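Local coordinates for lectin-like protein (Entamoeba histolytica HM-1:IMSS-A, PDB 5ZBT), which is of unknown function but, as an ERGIC-53-like protein represented here by its legume lectin-like domain, may bind D-mannose, at residues A[39-49]-A[66-74]; A[96-107]-A[203-214]. All blocks are in the same frame, centred on the assembly; numbering follows the deposited sequence.

Interaction 1 of 2, residues A[39-49]-A[66-74]; sequences VVRNYDMKGPI and SSIMNGKYK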
loop_
_atom_site.group_PDB
_atom_site.type_symbol
_atom_site.label_atom_id
_atom_site.label_comp_id
_atom_site.label_asym_id
_atom_site.label_seq_id
_atom_site.Cartn_x
_atom_site.Cartn_y
_atom_site.Cartn_z
ATOM N N VAL A 39 -5.705 13.836 -7.407
ATOM C CA VAL A 39 -4.528 13.055 -7.036
ATOM C C VAL A 39 -3.341 13.977 -6.783
ATOM O O VAL A 39 -2.677 13.891 -5.741
ATOM C CB VAL A 39 -4.207 12.011 -8.124
ATOM C CG1 VAL A 39 -2.967 11.230 -7.757
ATOM C CG2 VAL A 39 -5.366 11.064 -8.326
ATOM N N VAL A 40 -3.083 14.898 -7.720
ATOM C CA VAL A 40 -1.909 15.767 -7.655
ATOM C C VAL A 40 -1.944 16.651 -6.417
ATOM O O VAL A 40 -0.895 16.987 -5.852
ATOM C CB VAL A 40 -1.793 16.618 -8.946
ATOM C CG1 VAL A 40 -0.776 17.730 -8.778
ATOM C CG2 VAL A 40 -1.409 15.747 -10.143
ATOM N N ARG A 41 -3.129 17.052 -5.970
ATOM C CA ARG A 41 -3.137 18.010 -4.874
ATOM C C ARG A 41 -2.827 17.349 -3.541
ATOM O O ARG A 41 -2.450 18.042 -2.592
ATOM C CB ARG A 41 -4.471 18.767 -4.824
ATOM C CG ARG A 41 -5.629 18.011 -4.211
ATOM C CD ARG A 41 -6.745 18.972 -3.837
ATOM N NE ARG A 41 -7.533 19.339 -5.009
ATOM C CZ ARG A 41 -8.728 18.831 -5.278
ATOM N NH1 ARG A 41 -9.267 17.946 -4.440
ATOM N NH2 ARG A 41 -9.376 19.208 -6.373
ATOM N N ASN A 42 -2.926 16.026 -3.469
ATOM C CA ASN A 42 -2.696 15.298 -2.234
ATOM C C ASN A 42 -1.429 14.447 -2.229
ATOM O O ASN A 42 -0.987 14.057 -1.143
ATOM C CB ASN A 42 -3.923 14.431 -1.920
ATOM C CG ASN A 42 -5.109 15.274 -1.481
ATOM O OD1 ASN A 42 -4.919 16.337 -0.887
ATOM N ND2 ASN A 42 -6.326 14.822 -1.780
ATOM N N TYR A 43 -0.797 14.194 -3.382
ATOM C CA TYR A 43 0.314 13.239 -3.447
ATOM C C TYR A 43 1.463 13.768 -4.292
ATOM O O TYR A 43 1.251 14.226 -5.417
ATOM C CB TYR A 43 -0.163 11.896 -4.021
ATOM C CG TYR A 43 -1.121 11.152 -3.114
ATOM C CD1 TYR A 43 -2.498 11.288 -3.246
ATOM C CD2 TYR A 43 -0.643 10.303 -2.130
ATOM C CE1 TYR A 43 -3.370 10.603 -2.399
ATOM C CE2 TYR A 43 -1.502 9.611 -1.285
ATOM C CZ TYR A 43 -2.850 9.763 -1.417
ATOM O OH TYR A 43 -3.663 9.059 -0.565
ATOM N N ASP A 44 2.674 13.705 -3.748
ATOM C CA ASP A 44 3.895 13.821 -4.532
ATOM C C ASP A 44 4.148 12.525 -5.288
ATOM O O ASP A 44 3.712 11.443 -4.881
ATOM C CB ASP A 44 5.119 14.086 -3.653
ATOM C CG ASP A 44 5.009 15.345 -2.854
ATOM O OD1 ASP A 44 4.574 16.366 -3.422
ATOM O OD2 ASP A 44 5.357 15.296 -1.651
ATOM N N MET A 45 4.910 12.637 -6.376
ATOM C CA MET A 45 5.140 11.527 -7.290
ATOM C C MET A 45 6.615 11.456 -7.642
ATOM O O MET A 45 7.200 12.445 -8.085
ATOM C CB MET A 45 4.281 11.674 -8.553
ATOM C CG MET A 45 2.811 11.421 -8.241
ATOM S SD MET A 45 1.682 11.731 -9.595
ATOM C CE MET A 45 0.444 12.749 -8.785
ATOM N N LYS A 46 7.213 10.286 -7.441
ATOM C CA LYS A 46 8.656 10.118 -7.591
ATOM C C LYS A 46 8.888 8.765 -8.257
ATOM O O LYS A 46 8.781 7.719 -7.606
ATOM C CB LYS A 46 9.349 10.225 -6.239
ATOM C CG LYS A 46 10.833 9.892 -6.248
ATOM C CD LYS A 46 11.650 10.876 -7.062
ATOM C CE LYS A 46 12.943 11.226 -6.325
ATOM N NZ LYS A 46 13.953 11.911 -7.188
ATOM N N GLY A 47 9.205 8.797 -9.556
ATOM C CA GLY A 47 9.314 7.609 -10.367
ATOM C C GLY A 47 8.279 7.647 -11.472
ATOM O O GLY A 47 7.539 8.625 -11.625
ATOM N N PRO A 48 8.197 6.580 -12.259
ATOM C CA PRO A 48 7.258 6.555 -13.396
ATOM C C PRO A 48 5.795 6.386 -13.018
ATOM O O PRO A 48 5.097 5.536 -13.591
ATOM C CB PRO A 48 7.734 5.352 -14.214
ATOM C CG PRO A 48 8.350 4.455 -13.178
ATOM C CD PRO A 48 9.060 5.391 -12.223
ATOM N N ILE A 49 5.314 7.200 -12.084
ATOM C CA ILE A 49 3.889 7.268 -11.794
ATOM C C ILE A 49 3.204 8.064 -12.899
ATOM O O ILE A 49 3.741 9.076 -13.371
ATOM C CB ILE A 49 3.659 7.911 -10.417
ATOM C CG1 ILE A 49 4.106 6.968 -9.305
ATOM C CG2 ILE A 49 2.208 8.335 -10.253
ATOM C CD1 ILE A 49 5.041 7.630 -8.334
ATOM N N SER A 66 10.619 1.089 -10.084
ATOM C CA SER A 66 9.940 1.299 -8.820
ATOM C C SER A 66 9.510 2.756 -8.735
ATOM O O SER A 66 10.005 3.606 -9.472
ATOM C CB SER A 66 10.844 0.915 -7.643
ATOM O OG SER A 66 11.921 1.827 -7.524
ATOM N N SER A 67 8.579 3.032 -7.824
ATOM C CA SER A 67 7.974 4.347 -7.667
ATOM C C SER A 67 7.516 4.521 -6.229
ATOM O O SER A 67 7.221 3.545 -5.538
ATOM C CB SER A 67 6.764 4.533 -8.578
ATOM O OG SER A 67 7.125 4.411 -9.942
ATOM N N ILE A 68 7.455 5.771 -5.783
ATOM C CA ILE A 68 6.850 6.115 -4.504
ATOM C C ILE A 68 5.877 7.269 -4.724
ATOM O O ILE A 68 6.194 8.252 -5.401
ATOM C CB ILE A 68 7.899 6.460 -3.426
ATOM C CG1 ILE A 68 8.768 7.648 -3.834
ATOM C CG2 ILE A 68 8.790 5.255 -3.136
ATOM C CD1 ILE A 68 9.950 7.870 -2.894
ATOM N N MET A 69 4.683 7.126 -4.181
ATOM C CA MET A 69 3.652 8.149 -4.203
ATOM C C MET A 69 3.474 8.574 -2.749
ATOM O O MET A 69 3.056 7.764 -1.920
ATOM C CB MET A 69 2.369 7.568 -4.795
ATOM C CG MET A 69 1.411 8.536 -5.420
ATOM S SD MET A 69 0.079 7.543 -6.096
ATOM C CE MET A 69 -1.237 8.724 -6.072
ATOM N N ASN A 70 3.814 9.827 -2.440
ATOM C CA ASN A 70 3.890 10.341 -1.071
ATOM C C ASN A 70 2.743 11.302 -0.792
ATOM O O ASN A 70 2.615 12.324 -1.476
ATOM C CB ASN A 70 5.205 11.080 -0.834
ATOM C CG ASN A 70 6.325 10.160 -0.513
ATOM O OD1 ASN A 70 6.100 9.038 -0.048
ATOM N ND2 ASN A 70 7.556 10.614 -0.755
ATOM N N GLY A 71 1.942 10.995 0.230
ATOM C CA GLY A 71 0.952 11.935 0.714
ATOM C C GLY A 71 1.607 13.253 1.091
ATOM O O GLY A 71 2.648 13.272 1.751
ATOM N N LYS A 72 1.033 14.369 0.652
ATOM C CA LYS A 72 1.617 15.655 1.007
ATOM C C LYS A 72 1.331 16.037 2.457
ATOM O O LYS A 72 2.185 16.652 3.106
ATOM C CB LYS A 72 1.096 16.744 0.065
ATOM C CG LYS A 72 1.553 16.569 -1.365
ATOM C CD LYS A 72 1.608 17.890 -2.078
ATOM C CE LYS A 72 0.674 17.912 -3.261
ATOM N NZ LYS A 72 1.468 17.883 -4.508
ATOM N N TYR A 73 0.163 15.662 2.981
ATOM C CA TYR A 73 -0.335 16.175 4.252
ATOM C C TYR A 73 -0.395 15.063 5.296
ATOM O O TYR A 73 -1.061 14.042 5.094
ATOM C CB TYR A 73 -1.700 16.838 4.041
ATOM C CG TYR A 73 -1.586 17.909 2.975
ATOM C CD1 TYR A 73 -0.739 18.999 3.163
ATOM C CD2 TYR A 73 -2.255 17.801 1.757
ATOM C CE1 TYR A 73 -0.580 19.976 2.180
ATOM C CE2 TYR A 73 -2.104 18.776 0.767
ATOM C CZ TYR A 73 -1.262 19.865 0.986
ATOM O OH TYR A 73 -1.089 20.859 0.029
ATOM N N LYS A 74 0.315 15.268 6.402
ATOM C CA LYS A 74 0.267 14.347 7.528
ATOM C C LYS A 74 -1.108 14.392 8.191
ATOM O O LYS A 74 -1.640 15.478 8.471
ATOM C CB LYS A 74 1.364 14.712 8.524
ATOM C CG LYS A 74 1.346 13.894 9.797
ATOM C CD LYS A 74 2.543 14.238 10.688
ATOM C CE LYS A 74 3.485 13.044 10.797
ATOM N NZ LYS A 74 4.862 13.445 11.216
HETATM O O HOH W 1 -1.859 13.690 1.711
HETATM O O HOH W 2 7.697 13.608 -1.637
#

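Interaction 2 of 2, residues A[96-107]-A[203-214]; sequences GGMGVWLTEEKL and IPPFYLGISATN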
loop_
_atom_site.group_PDB
_atom_site.type_symbol
_atom_site.label_atom_id
_atom_site.label_comp_id
_atom_site.label_asym_id
_atom_site.label_seq_id
_atom_site.Cartn_x
_atom_site.Cartn_y
_atom_site.Cartn_z
ATOM N N GLY A 96 8.140 -8.628 -8.134
ATOM C CA GLY A 96 8.118 -7.482 -7.244
ATOM C C GLY A 96 6.965 -7.506 -6.255
ATOM O O GLY A 96 6.461 -8.561 -5.849
ATOM N N GLY A 97 6.555 -6.310 -5.847
ATOM C CA GLY A 97 5.440 -6.164 -4.932
ATOM C C GLY A 97 5.095 -4.705 -4.726
ATOM O O GLY A 97 5.693 -3.812 -5.323
ATOM N N MET A 98 4.145 -4.484 -3.832
ATOM C CA MET A 98 3.543 -3.189 -3.556
ATOM C C MET A 98 3.593 -2.925 -2.061
ATOM O O MET A 98 3.449 -3.847 -1.261
ATOM C CB MET A 98 2.073 -3.166 -3.963
ATOM C CG MET A 98 1.718 -2.448 -5.219
ATOM S SD MET A 98 -0.091 -2.523 -5.316
ATOM C CE MET A 98 -0.483 -1.278 -4.088
ATOM N N GLY A 99 3.733 -1.668 -1.686
ATOM C CA GLY A 99 3.667 -1.285 -0.287
ATOM C C GLY A 99 2.704 -0.143 -0.059
ATOM O O GLY A 99 2.623 0.789 -0.863
ATOM N N VAL A 100 1.967 -0.225 1.045
ATOM C CA VAL A 100 1.219 0.906 1.571
ATOM C C VAL A 100 1.844 1.285 2.907
ATOM O O VAL A 100 2.146 0.416 3.732
ATOM C CB VAL A 100 -0.276 0.594 1.709
ATOM C CG1 VAL A 100 -1.041 1.862 2.208
ATOM C CG2 VAL A 100 -0.823 0.116 0.385
ATOM N N TRP A 101 2.063 2.569 3.112
ATOM C CA TRP A 101 2.967 3.012 4.155
ATOM C C TRP A 101 2.276 4.031 5.043
ATOM O O TRP A 101 1.593 4.926 4.549
ATOM C CB TRP A 101 4.234 3.628 3.547
ATOM C CG TRP A 101 5.052 2.710 2.652
ATOM C CD1 TRP A 101 4.796 2.372 1.339
ATOM C CD2 TRP A 101 6.288 2.062 2.999
ATOM N NE1 TRP A 101 5.794 1.550 0.862
ATOM C CE2 TRP A 101 6.719 1.345 1.861
ATOM C CE3 TRP A 101 7.073 2.021 4.169
ATOM C CZ2 TRP A 101 7.897 0.591 1.859
ATOM C CZ3 TRP A 101 8.248 1.272 4.161
ATOM C CH2 TRP A 101 8.644 0.569 3.010
ATOM N N LEU A 102 2.465 3.897 6.352
ATOM C CA LEU A 102 1.968 4.872 7.329
ATOM C C LEU A 102 3.179 5.271 8.162
ATOM O O LEU A 102 3.598 4.522 9.054
ATOM C CB LEU A 102 0.840 4.293 8.181
ATOM C CG LEU A 102 -0.484 3.953 7.444
ATOM C CD1 LEU A 102 -0.403 2.664 6.609
ATOM C CD2 LEU A 102 -1.660 3.852 8.411
ATOM N N THR A 103 3.775 6.421 7.844
ATOM C CA THR A 103 5.087 6.757 8.379
ATOM C C THR A 103 5.128 8.159 8.959
ATOM O O THR A 103 4.338 9.041 8.603
ATOM C CB THR A 103 6.198 6.626 7.321
ATOM O OG1 THR A 103 5.855 7.377 6.140
ATOM C CG2 THR A 103 6.424 5.156 6.990
ATOM N N GLU A 104 6.107 8.337 9.853
ATOM C CA GLU A 104 6.343 9.618 10.512
ATOM C C GLU A 104 6.817 10.689 9.529
ATOM O O GLU A 104 6.527 11.877 9.726
ATOM C CB GLU A 104 7.361 9.424 11.645
ATOM C CG GLU A 104 7.814 10.705 12.338
ATOM C CD GLU A 104 8.880 10.450 13.399
ATOM O OE1 GLU A 104 8.538 10.458 14.609
ATOM O OE2 GLU A 104 10.056 10.229 13.017
ATOM N N GLU A 105 7.534 10.296 8.469
ATOM C CA GLU A 105 7.987 11.214 7.428
ATOM C C GLU A 105 7.672 10.633 6.055
ATOM O O GLU A 105 7.369 9.443 5.917
ATOM C CB GLU A 105 9.494 11.490 7.547
ATOM C CG GLU A 105 9.903 12.099 8.884
ATOM C CD GLU A 105 9.341 13.507 9.107
ATOM O OE1 GLU A 105 8.818 14.109 8.133
ATOM O OE2 GLU A 105 9.436 14.013 10.259
ATOM N N LYS A 106 7.732 11.487 5.035
ATOM C CA LYS A 106 7.474 11.023 3.678
ATOM C C LYS A 106 8.517 9.986 3.272
ATOM O O LYS A 106 9.668 10.019 3.717
ATOM C CB LYS A 106 7.492 12.185 2.686
ATOM C CG LYS A 106 6.394 13.209 2.855
ATOM C CD LYS A 106 6.828 14.518 2.207
ATOM C CE LYS A 106 5.793 15.596 2.359
ATOM N NZ LYS A 106 5.543 16.186 1.025
ATOM N N LEU A 107 8.106 9.057 2.415
ATOM C CA LEU A 107 9.019 8.011 1.981
ATOM C C LEU A 107 10.173 8.585 1.175
ATOM O O LEU A 107 9.997 9.507 0.371
ATOM C CB LEU A 107 8.294 6.979 1.120
ATOM C CG LEU A 107 7.183 6.184 1.786
ATOM C CD1 LEU A 107 6.368 5.455 0.699
ATOM C CD2 LEU A 107 7.774 5.217 2.814
ATOM N N ILE A 203 -0.476 3.932 16.141
ATOM C CA ILE A 203 -0.279 4.658 14.886
ATOM C C ILE A 203 -0.332 6.152 15.175
ATOM O O ILE A 203 -1.424 6.731 15.279
ATOM C CB ILE A 203 -1.316 4.268 13.821
ATOM C CG1 ILE A 203 -1.299 2.751 13.598
ATOM C CG2 ILE A 203 -1.030 4.995 12.524
ATOM C CD1 ILE A 203 -2.283 2.274 12.573
ATOM N N PRO A 204 0.812 6.813 15.304
ATOM C CA PRO A 204 0.824 8.274 15.455
ATOM C C PRO A 204 0.401 8.946 14.158
ATOM O O PRO A 204 0.238 8.264 13.135
ATOM C CB PRO A 204 2.297 8.578 15.791
ATOM C CG PRO A 204 2.942 7.252 16.066
ATOM C CD PRO A 204 2.168 6.250 15.274
ATOM N N PRO A 205 0.215 10.267 14.149
ATOM C CA PRO A 205 -0.035 10.966 12.872
ATOM C C PRO A 205 0.942 10.521 11.781
ATOM O O PRO A 205 2.119 10.271 12.043
ATOM C CB PRO A 205 0.159 12.439 13.237
ATOM C CG PRO A 205 -0.197 12.513 14.709
ATOM C CD PRO A 205 0.173 11.183 15.314
ATOM N N PHE A 206 0.448 10.397 10.547
ATOM C CA PHE A 206 1.261 9.777 9.506
ATOM C C PHE A 206 1.018 10.410 8.138
ATOM O O PHE A 206 -0.025 11.010 7.865
ATOM C CB PHE A 206 1.003 8.259 9.422
ATOM C CG PHE A 206 -0.422 7.894 9.049
ATOM C CD1 PHE A 206 -1.376 7.638 10.035
ATOM C CD2 PHE A 206 -0.806 7.799 7.725
ATOM C CE1 PHE A 206 -2.682 7.293 9.701
ATOM C CE2 PHE A 206 -2.113 7.461 7.385
ATOM C CZ PHE A 206 -3.048 7.201 8.374
ATOM N N TYR A 207 2.006 10.237 7.270
ATOM C CA TYR A 207 1.824 10.398 5.838
ATOM C C TYR A 207 1.489 9.052 5.213
ATOM O O TYR A 207 2.115 8.034 5.529
ATOM C CB TYR A 207 3.086 10.937 5.179
ATOM C CG TYR A 207 3.584 12.287 5.653
ATOM C CD1 TYR A 207 3.176 13.458 5.015
ATOM C CD2 TYR A 207 4.516 12.384 6.678
ATOM C CE1 TYR A 207 3.653 14.698 5.410
ATOM C CE2 TYR A 207 4.999 13.611 7.080
ATOM C CZ TYR A 207 4.565 14.767 6.440
ATOM O OH TYR A 207 5.049 15.989 6.829
ATOM N N LEU A 208 0.530 9.053 4.294
ATOM C CA LEU A 208 0.149 7.840 3.588
ATOM C C LEU A 208 0.968 7.735 2.306
ATOM O O LEU A 208 0.950 8.651 1.470
ATOM C CB LEU A 208 -1.347 7.839 3.273
ATOM C CG LEU A 208 -1.806 6.551 2.585
ATOM C CD1 LEU A 208 -1.616 5.359 3.532
ATOM C CD2 LEU A 208 -3.237 6.658 2.154
ATOM N N GLY A 209 1.686 6.630 2.147
ATOM C CA GLY A 209 2.466 6.388 0.950
ATOM C C GLY A 209 2.027 5.126 0.229
ATOM O O GLY A 209 1.485 4.196 0.834
ATOM N N ILE A 210 2.257 5.105 -1.079
ATOM C CA ILE A 210 2.099 3.909 -1.895
ATOM C C ILE A 210 3.374 3.748 -2.706
ATOM O O ILE A 210 3.944 4.738 -3.179
ATOM C CB ILE A 210 0.859 3.992 -2.818
ATOM C CG1 ILE A 210 -0.408 4.212 -1.994
ATOM C CG2 ILE A 210 0.706 2.713 -3.689
ATOM C CD1 ILE A 210 -1.605 4.614 -2.814
ATOM N N SER A 211 3.839 2.506 -2.843
ATOM C CA SER A 211 5.068 2.219 -3.569
ATOM C C SER A 211 4.965 0.851 -4.221
ATOM O O SER A 211 4.114 0.029 -3.861
ATOM C CB SER A 211 6.285 2.249 -2.650
ATOM O OG SER A 211 6.294 1.096 -1.836
ATOM N N ALA A 212 5.863 0.603 -5.176
ATOM C CA ALA A 212 5.907 -0.711 -5.793
ATOM C C ALA A 212 7.233 -0.886 -6.509
ATOM O O ALA A 212 7.866 0.083 -6.929
ATOM C CB ALA A 212 4.743 -0.928 -6.778
ATOM N N THR A 213 7.637 -2.136 -6.647
ATOM C CA THR A 213 8.782 -2.494 -7.467
ATOM C C THR A 213 8.382 -3.665 -8.353
ATOM O O THR A 213 7.597 -4.521 -7.941
ATOM C CB THR A 213 9.997 -2.860 -6.601
ATOM O OG1 THR A 213 11.106 -3.164 -7.446
ATOM C CG2 THR A 213 9.700 -4.077 -5.715
ATOM N N ASN A 214 8.896 -3.692 -9.584
ATOM C CA ASN A 214 8.665 -4.877 -10.405
ATOM C C ASN A 214 9.646 -6.006 -10.105
ATOM O O ASN A 214 9.447 -7.130 -10.589
ATOM C CB ASN A 214 8.736 -4.546 -11.903
ATOM C CG ASN A 214 7.655 -3.568 -12.354
ATOM O OD1 ASN A 214 7.849 -2.842 -13.344
ATOM N ND2 ASN A 214 6.532 -3.512 -11.625
HETATM O O HOH W 3 4.241 7.138 3.895
#

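Interaction 1 of 2, residues A[39-49]-A[66-74]
Asp44 and Asn70 form a hydrogen-bonded pair where strand 43-46, outermost in one sheet of the legume-lectin β-sandwich, runs antiparallel to strand 66-71. Backbone bonds join Asp44 with Asn70 and Lys46 with Ile68 in both directions; Lys72 N extends the pairing to Asn42 O (2.7 Å). On the apolar face Met69 is the bridge. With CG anti to the backbone N (chi1 -155°) and the chain extended beyond it, Met69 CE makes a CH-pi contact over one face of the Tyr43 ring, 4.2 Å from its centroid, and meets Val39 CG1 at 3.5 Å; SD lies farther off and oblique to the ring, a Met-aromatic contact. Val56 and Ile58 of the opposing sheet pack on Met69, while Tyr43 OH bonds to Leu28 O. The other face is mixed: Lys46 CB lies alongside Ile68 CG1, while Asp44 and Asn70 carry the polar groups. Asp44 OD2 accepts from a water shared with Asn70 ND2 and forms a salt bridge with Lys106 NZ; Asn70 ND2 also bonds Leu107 O. The Lys72 chain crosses Asp44 at about a right angle and bends near its end, where NZ makes a long salt bridge to Asp44 OD1 (3.6 Å) and donates to Val40 O at 2.9 Å, almost in line with that carbonyl.

Interaction 2 of 2, residues A[96-107]-A[203-214]
Val100 CG1 touches Leu208 CD1 at 3.8 Å on the apolar face formed by strands 97-103 and 207-213, antiparallel neighbours in the legume-lectin β-sandwich. On the same face Met98 CG reaches Ala212 CB at 3.7 Å. Toward the other end, Leu102 and Phe206 pack side by side: Leu102 CD2 sits over one face of the Phe206 ring, 3.7 Å from its centroid, in a CH-pi contact. The Phe206 chi1 of 62° places the ring between its own backbone N and carbonyl carbon, alongside the leucine. Leu84 and Phe80 of strand 80-90, together with Leu227 and Tyr222 of strand 220-231, meet these side chains from the opposing sheet.

Between the strands, paired backbone bonds link Gly97 with Thr213, Gly99 with Ser211, Trp101 with Gly209 and Thr103 with Tyr207. The other face carries Trp101, whose indole passes over Gly99, while Leu107 CD1 packs on Gly209 CA and Leu107 CD2 lies over one face of the indole, offset toward its rim. Trp101 NE1 donates to Ser211 OG at 2.8 Å, the oxygen tilted 15° from the ring plane; Ser211 OG also bonds Phe113 O. Tyr119 and Phe125 meet the indole edge-to-face.

Toward the polar edge, Lys106 CG rests over the centre of the Tyr207 ring, 4.0 Å from its centroid, while the lysine NZ reaches Asp44 in a salt bridge. Glu104 O approaches the ring edge in plane. Thr103 OG1 donates to Glu105 O at 2.6 Å and accepts from a water that also donates to Tyr207 O.

Interactions 1 and 2 are neighbouring strand pairings in the same antiparallel sheet, with centres about 10 Å apart. Strands 66-71 and 207-213 lie next to each other, so the order across the sheet is 43-46, 66-71, 207-213, 97-103: interaction 1 forms its margin and interaction 2 lies deeper inside. The two are in series along the chain, yet strand 207-213, far later in the sequence, lies between strands 66-71 and 97-103. Backbone bonding continues across the junction, where Met69 N probably donates to Ile210 O (2.7 Å). Lys74 NZ probably bonds Glu104 O as well. Together the contacts build four consecutive strands of the lectin-like domain and connect its edge to its interior.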